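Local coordinates for inositol monophosphatase family protein (Staphylococcus aureus subsp. aureus MSSA476, PDB 4I3Y) that probably hydrolyses inositol monophosphates to inositol and phosphate with the aid of magnesium, and is inhibited by lithium, at residues A[31-34]-A[35-38]; A[97-100]-A[101-105]; A[174-177]-A[178-181]. All blocks are in the same frame, centred on the assembly; numbering follows the deposited sequence.

Contact 1: A[31-34]-A[35-38]; sequences PQLI and MEMT
Gln32 meets two residues about one turn further on, Met35 and Glu36, where helix 12-35 ends. Its chain and that of Met35 cross at about a right angle, and the bent Met35 thioether brings CE close to Gln32 OE1 (3.0 Å) and near Gln32 CA (3.4 Å). With CG anti to the backbone N (chi1 -172°) and a bend at chi2, the Gln32 amide turns its nitrogen toward Glu36, giving a weak hydrogen bond from NE2 to Glu36 OE2 at 3.3 Å; amide and carboxylate planes are 63° apart. Long flexible chains suit this exposed face, two of them polar (Gln32 and Glu36). The backbone unwinds beneath them: Met35 N still bonds to Pro31 O (2.9 Å) and Glu36 N to Gln32 O (3.0 Å), but Glu36 leaves helical angles. Met37 N then reaches Ile34 O at 3.1 Å from above the carbonyl plane, a tight closing turn. Branched, apolar Leu33 is buried against the protein, and Ile34 partly so. Leu33 packs on Asn51, Val52 and Gln55 of helix 51-67, Ile34 on Gln106 and Tyr109 in the loop after helix 99-105, and Met37 on Asn51, just before the chain enters strand 39-41.

Contact 2: A[97-100]-A[101-105]; sequences DGTA and NLVKQ. With PO4 (phosphate ion), chain C.
Helix 99-105 starts next to the magnesium site of the inositol monophosphatase fold, with Gly98 as its N-cap and Leu102 N bonded back to Gly98 O at 2.9 Å. This helix start holds a phosphate ion, probably from the crystallisation medium, at a place consistent with that of the substrate phosphate. Gly98 N and Thr99 N both donate to one phosphate oxygen, O2, at 2.9 Å from Gly98 N and 3.0 Å from Thr99 N, the second bond being the straighter (157°). Thr99 OG1 lies very close to a different oxygen, phosphate O4, and also pairs with Asp53 OD2. The threonine torsion (chi1 -51°) sets OG1 beside its own backbone N, which turns hydroxyl and amide together toward the anion.

At Gly98 the positive phi of 84° would press a CB against the preceding carbonyl oxygen, so glycine fits here. The sequence Asp-Gly-Thr is part of the family's metal-binding signature, which runs from strand 89-97 straight into this helix; Asp94 and Ile96 on that strand, with Glu76, bind magnesium. The helix dipole would probably add to the attraction for the anion. Behind the cap the helical bonds continue with Lys104 N to Ala100 O, 2.9 Å. Beta-branched Val103 lays CG2 against Thr99 O at 3.4 Å, and small Ala100 packs against Phe183 of the second subunit.

Side-chain ends are gripped from outside the helix. Asn101 suits its buried place because its amide can serve both sides: ND2 donates to Asp108 O and Val188 O, while OD1 accepts from Arg186 of the second subunit. The Lys104 chain, bent at chi2, leads away; NZ hydrogen-bonds to Asp160 O and the chain makes a cation-pi contact with the Phe183 ring, both of the second subunit. Leu102 and Val103 pack on Thr50 of strand 48-50.

Contact 3: A[174-177]-A[178-181]; sequences TVQD and LFDA
Val175 CG1 sits over one face of the Phe179 ring, one turn along helix 172-181, the helix of a beta-alpha-beta unit between strands 162-164 and 184-185. This CH-pi contact puts CG1 3.8 Å from the ring centroid, 23° off the normal and shifted toward the rim at CZ. The two side chains run side by side in the same direction; chi1 of 174° carries Val175 CG1 away from its backbone N, and the flat phenyl gives the methyl a broad surface. Beneath them Phe179 N bonds almost straight to Val175 O (3.0 Å), an oxygen that also lies over a face of the ring.

Leu178 runs alongside Thr174, with CD1 4.2 Å from Thr174 OG1, a hydroxyl buried with no polar partner in the model. In the next shell, Tyr185 meets the Phe179 ring edge-to-face, Leu178 packs on Ile260 and Leu261 of helix 254-262, and Phe179 touches Gln168 of the second subunit.

The more open side is acidic. Gln176 crosses Asp180 obliquely, yet their amide and carboxylate planes are only 27° apart, so the two flat groups come not far from parallel. Asp177 and Asp180 would repel each other somewhat, since Asp177 OD1 and Asp180 OD2 are 4.5 Å apart, but one water donates to both, 2.6 Å from Asp177 OD1 and 2.8 Å from Asp180 OD2.

Overall arrangement
All three are local contacts along or just beyond a helix, at different points: contact 1 at a C-terminal end, contact 2 over a whole short helix and its N-cap, contact 3 within the last turns. Contact 1 lies at the surface, whereas contacts 2 and 3 are partly buried and both touch the second subunit. Contacts 1 and 2 meet directly, Ile34 CD1 packing against Leu102 CD1 at 3.4 Å and Met37 CE lying near Val103. Contact 3 stands apart, its nearest atoms about 17 Å from those of contact 2 and about 28 Å from those of contact 1. Anion binding by backbone amides belongs to contact 2; contact 3 combines aromatic packing with a water-bridged acidic pair, and contact 1 has a weak amide-carboxylate bond.

Contact 1: A[31-34]-A[35-38]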
loop_
_atom_site.group_PDB
_atom_site.type_symbol
_atom_site.label_atom_id
_atom_site.label_comp_id
_atom_site.label_asym_id
_atom_site.label_seq_id
_atom_site.Cartn_x
_atom_site.Cartn_y
_atom_site.Cartn_z
ATOM N N PRO A 31 -4.561 9.614 -18.491
ATOM C CA PRO A 31 -3.393 10.508 -18.220
ATOM C C PRO A 31 -3.795 11.961 -18.422
ATOM O O PRO A 31 -3.439 12.838 -17.636
ATOM C CB PRO A 31 -2.350 10.040 -19.248
ATOM C CG PRO A 31 -2.713 8.616 -19.479
ATOM C CD PRO A 31 -4.207 8.520 -19.396
ATOM N N GLN A 32 -4.613 12.190 -19.442
ATOM C CA GLN A 32 -5.148 13.533 -19.701
ATOM C C GLN A 32 -6.057 14.072 -18.569
ATOM O O GLN A 32 -5.855 15.197 -18.052
ATOM C CB GLN A 32 -5.853 13.565 -21.082
ATOM C CG GLN A 32 -6.281 14.961 -21.545
ATOM C CD GLN A 32 -5.099 15.893 -21.660
ATOM O OE1 GLN A 32 -4.174 15.644 -22.443
ATOM N NE2 GLN A 32 -5.101 16.954 -20.860
ATOM N N LEU A 33 -7.056 13.279 -18.190
ATOM C CA LEU A 33 -7.917 13.656 -17.053
ATOM C C LEU A 33 -7.077 14.043 -15.790
ATOM O O LEU A 33 -7.365 15.036 -15.094
ATOM C CB LEU A 33 -8.924 12.529 -16.743
ATOM C CG LEU A 33 -9.832 12.101 -17.932
ATOM C CD1 LEU A 33 -10.612 10.811 -17.636
ATOM C CD2 LEU A 33 -10.781 13.216 -18.380
ATOM N N ILE A 34 -6.065 13.236 -15.501
ATOM C CA ILE A 34 -5.198 13.486 -14.381
ATOM C C ILE A 34 -4.439 14.779 -14.597
ATOM O O ILE A 34 -4.413 15.588 -13.699
ATOM C CB ILE A 34 -4.189 12.366 -14.163
ATOM C CG1 ILE A 34 -4.955 11.052 -13.988
ATOM C CG2 ILE A 34 -3.267 12.724 -12.992
ATOM C CD1 ILE A 34 -4.900 10.427 -12.638
ATOM N N MET A 35 -3.828 14.979 -15.773
ATOM C CA MET A 35 -3.147 16.255 -16.030
ATOM C C MET A 35 -4.038 17.471 -15.749
ATOM O O MET A 35 -3.542 18.481 -15.319
ATOM C CB MET A 35 -2.568 16.340 -17.460
ATOM C CG MET A 35 -1.431 15.353 -17.761
ATOM S SD MET A 35 -0.747 15.326 -19.465
ATOM C CE MET A 35 -2.027 14.651 -20.526
ATOM N N GLU A 36 -5.348 17.367 -15.976
ATOM C CA GLU A 36 -6.259 18.492 -15.769
ATOM C C GLU A 36 -7.243 18.240 -14.611
ATOM O O GLU A 36 -8.398 18.657 -14.648
ATOM C CB GLU A 36 -6.982 18.835 -17.094
ATOM C CG GLU A 36 -7.881 17.725 -17.640
ATOM C CD GLU A 36 -8.348 17.945 -19.089
ATOM O OE1 GLU A 36 -9.339 17.294 -19.509
ATOM O OE2 GLU A 36 -7.719 18.753 -19.809
ATOM N N MET A 37 -6.763 17.561 -13.570
ATOM C CA MET A 37 -7.600 17.155 -12.465
ATOM C C MET A 37 -8.153 18.358 -11.697
ATOM O O MET A 37 -7.467 19.332 -11.395
ATOM C CB MET A 37 -6.839 16.216 -11.536
ATOM C CG MET A 37 -7.655 15.694 -10.389
ATOM S SD MET A 37 -6.850 14.263 -9.623
ATOM C CE MET A 37 -5.365 14.902 -8.872
ATOM N N THR A 38 -9.434 18.233 -11.397
ATOM C CA THR A 38 -10.188 19.181 -10.683
ATOM C C THR A 38 -10.999 18.397 -9.600
ATOM O O THR A 38 -11.447 17.247 -9.818
ATOM C CB THR A 38 -11.093 19.947 -11.706
ATOM O OG1 THR A 38 -11.844 20.889 -10.995
ATOM C CG2 THR A 38 -12.089 19.072 -12.427
#

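Contact 2: A[97-100]-A[101-105]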
loop_
_atom_site.group_PDB
_atom_site.type_symbol
_atom_site.label_atom_id
_atom_site.label_comp_id
_atom_site.label_asym_id
_atom_site.label_seq_id
_atom_site.Cartn_x
_atom_site.Cartn_y
_atom_site.Cartn_z
ATOM N N ASP A 97 -12.494 4.019 -7.332
ATOM C CA ASP A 97 -12.607 3.605 -5.958
ATOM C C ASP A 97 -11.244 3.968 -5.336
ATOM O O ASP A 97 -10.241 3.623 -5.889
ATOM C CB ASP A 97 -12.939 2.134 -5.798
ATOM C CG ASP A 97 -12.912 1.715 -4.307
ATOM O OD1 ASP A 97 -13.666 2.348 -3.538
ATOM O OD2 ASP A 97 -12.164 0.779 -3.938
ATOM N N GLY A 98 -11.233 4.677 -4.207
ATOM C CA GLY A 98 -10.019 5.324 -3.706
ATOM C C GLY A 98 -9.716 6.700 -4.313
ATOM O O GLY A 98 -8.550 7.028 -4.614
ATOM N N THR A 99 -10.748 7.528 -4.464
ATOM C CA THR A 99 -10.585 8.915 -4.918
ATOM C C THR A 99 -9.571 9.697 -4.071
ATOM O O THR A 99 -8.803 10.491 -4.605
ATOM C CB THR A 99 -11.962 9.635 -4.966
ATOM O OG1 THR A 99 -12.874 8.803 -5.708
ATOM C CG2 THR A 99 -11.857 10.944 -5.679
ATOM N N ALA A 100 -9.554 9.474 -2.739
ATOM C CA ALA A 100 -8.612 10.207 -1.885
ATOM C C ALA A 100 -7.189 9.855 -2.312
ATOM O O ALA A 100 -6.377 10.728 -2.475
ATOM C CB ALA A 100 -8.854 9.926 -0.371
ATOM N N ASN A 101 -6.914 8.561 -2.551
ATOM C CA ASN A 101 -5.589 8.139 -3.004
ATOM C C ASN A 101 -5.302 8.672 -4.391
ATOM O O ASN A 101 -4.170 9.054 -4.677
ATOM C CB ASN A 101 -5.490 6.604 -3.057
ATOM C CG ASN A 101 -5.346 5.991 -1.706
ATOM O OD1 ASN A 101 -5.042 6.682 -0.717
ATOM N ND2 ASN A 101 -5.595 4.701 -1.626
ATOM N N LEU A 102 -6.286 8.658 -5.285
ATOM C CA LEU A 102 -6.070 9.349 -6.599
ATOM C C LEU A 102 -5.584 10.784 -6.453
ATOM O O LEU A 102 -4.595 11.186 -7.097
ATOM C CB LEU A 102 -7.368 9.301 -7.457
ATOM C CG LEU A 102 -7.402 10.205 -8.701
ATOM C CD1 LEU A 102 -6.286 9.830 -9.625
ATOM C CD2 LEU A 102 -8.730 10.225 -9.432
ATOM N N VAL A 103 -6.264 11.568 -5.597
ATOM C CA VAL A 103 -5.996 12.995 -5.452
ATOM C C VAL A 103 -4.665 13.200 -4.761
ATOM O O VAL A 103 -3.833 13.990 -5.232
ATOM C CB VAL A 103 -7.157 13.720 -4.656
ATOM C CG1 VAL A 103 -6.785 15.139 -4.233
ATOM C CG2 VAL A 103 -8.444 13.770 -5.463
ATOM N N LYS A 104 -4.477 12.539 -3.606
ATOM C CA LYS A 104 -3.239 12.718 -2.813
ATOM C C LYS A 104 -2.022 11.990 -3.394
ATOM O O LYS A 104 -0.888 12.413 -3.185
ATOM C CB LYS A 104 -3.452 12.290 -1.343
ATOM C CG LYS A 104 -4.537 13.075 -0.615
ATOM C CD LYS A 104 -4.213 14.574 -0.523
ATOM C CE LYS A 104 -5.468 15.394 -0.122
ATOM N NZ LYS A 104 -5.109 16.817 0.177
ATOM N N GLN A 105 -2.223 10.874 -4.098
ATOM C CA GLN A 105 -1.073 10.070 -4.417
ATOM C C GLN A 105 -0.935 9.701 -5.877
ATOM O O GLN A 105 0.157 9.227 -6.306
ATOM C CB GLN A 105 -1.091 8.766 -3.603
ATOM C CG GLN A 105 -1.259 8.901 -2.060
ATOM C CD GLN A 105 -0.936 7.540 -1.411
ATOM O OE1 GLN A 105 -1.836 6.825 -0.879
ATOM N NE2 GLN A 105 0.320 7.126 -1.544
HETATM P P PO4 C . -14.681 6.512 -3.615
HETATM O O1 PO4 C . -15.656 6.969 -2.524
HETATM O O2 PO4 C . -13.211 6.539 -3.124
HETATM O O3 PO4 C . -15.107 5.101 -3.945
HETATM O O4 PO4 C . -14.778 7.557 -4.773
#

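Contact 3: A[174-177]-A[178-181]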
loop_
_atom_site.group_PDB
_atom_site.type_symbol
_atom_site.label_atom_id
_atom_site.label_comp_id
_atom_site.label_asym_id
_atom_site.label_seq_id
_atom_site.Cartn_x
_atom_site.Cartn_y
_atom_site.Cartn_z
ATOM N N THR A 174 -11.510 -1.928 20.123
ATOM C CA THR A 174 -11.619 -2.948 19.079
ATOM C C THR A 174 -10.530 -2.871 18.025
ATOM O O THR A 174 -9.985 -3.888 17.620
ATOM C CB THR A 174 -13.069 -3.282 18.585
ATOM O OG1 THR A 174 -13.081 -3.674 17.208
ATOM C CG2 THR A 174 -14.104 -2.272 18.888
ATOM N N VAL A 175 -10.093 -1.660 17.711
ATOM C CA VAL A 175 -8.862 -1.539 16.910
ATOM C C VAL A 175 -7.669 -2.264 17.581
ATOM O O VAL A 175 -6.941 -3.053 16.964
ATOM C CB VAL A 175 -8.512 -0.055 16.677
ATOM C CG1 VAL A 175 -7.149 0.033 15.974
ATOM C CG2 VAL A 175 -9.595 0.618 15.821
ATOM N N GLN A 176 -7.466 -1.997 18.864
ATOM C CA GLN A 176 -6.401 -2.688 19.617
ATOM C C GLN A 176 -6.563 -4.228 19.563
ATOM O O GLN A 176 -5.583 -4.981 19.313
ATOM C CB GLN A 176 -6.299 -2.120 21.040
ATOM C CG GLN A 176 -5.059 -2.595 21.849
ATOM C CD GLN A 176 -3.724 -2.164 21.256
ATOM O OE1 GLN A 176 -2.980 -2.992 20.738
ATOM N NE2 GLN A 176 -3.413 -0.897 21.323
ATOM N N ASP A 177 -7.791 -4.723 19.705
ATOM C CA ASP A 177 -7.986 -6.166 19.711
ATOM C C ASP A 177 -7.646 -6.778 18.362
ATOM O O ASP A 177 -7.113 -7.910 18.314
ATOM C CB ASP A 177 -9.382 -6.594 20.161
ATOM C CG ASP A 177 -9.670 -6.207 21.610
ATOM O OD1 ASP A 177 -8.692 -6.072 22.388
ATOM O OD2 ASP A 177 -10.885 -6.012 21.946
ATOM N N LEU A 178 -7.939 -6.045 17.282
ATOM C CA LEU A 178 -7.632 -6.526 15.920
ATOM C C LEU A 178 -6.109 -6.529 15.700
ATOM O O LEU A 178 -5.554 -7.494 15.139
ATOM C CB LEU A 178 -8.346 -5.628 14.890
ATOM C CG LEU A 178 -9.888 -5.704 14.851
ATOM C CD1 LEU A 178 -10.493 -4.546 14.060
ATOM C CD2 LEU A 178 -10.285 -7.010 14.204
ATOM N N PHE A 179 -5.433 -5.440 16.080
ATOM C CA PHE A 179 -3.938 -5.408 16.168
ATOM C C PHE A 179 -3.335 -6.624 16.908
ATOM O O PHE A 179 -2.481 -7.341 16.378
ATOM C CB PHE A 179 -3.476 -4.143 16.900
ATOM C CG PHE A 179 -3.643 -2.816 16.109
ATOM C CD1 PHE A 179 -3.977 -2.790 14.782
ATOM C CD2 PHE A 179 -3.395 -1.603 16.752
ATOM C CE1 PHE A 179 -4.128 -1.592 14.093
ATOM C CE2 PHE A 179 -3.507 -0.397 16.093
ATOM C CZ PHE A 179 -3.878 -0.381 14.727
ATOM N N ASP A 180 -3.735 -6.846 18.164
ATOM C CA ASP A 180 -3.172 -7.962 18.957
ATOM C C ASP A 180 -3.396 -9.358 18.352
ATOM O O ASP A 180 -2.527 -10.206 18.462
ATOM C CB ASP A 180 -3.729 -7.990 20.395
ATOM C CG ASP A 180 -3.461 -6.704 21.167
ATOM O OD1 ASP A 180 -2.534 -5.953 20.790
ATOM O OD2 ASP A 180 -4.215 -6.427 22.139
ATOM N N ALA A 181 -4.557 -9.606 17.751
ATOM C CA ALA A 181 -4.876 -10.941 17.261
ATOM C C ALA A 181 -4.354 -11.249 15.852
ATOM O O ALA A 181 -4.391 -12.386 15.453
ATOM C CB ALA A 181 -6.364 -11.160 17.291
HETATM O O HOH W 1 -6.629 -7.683 22.638
#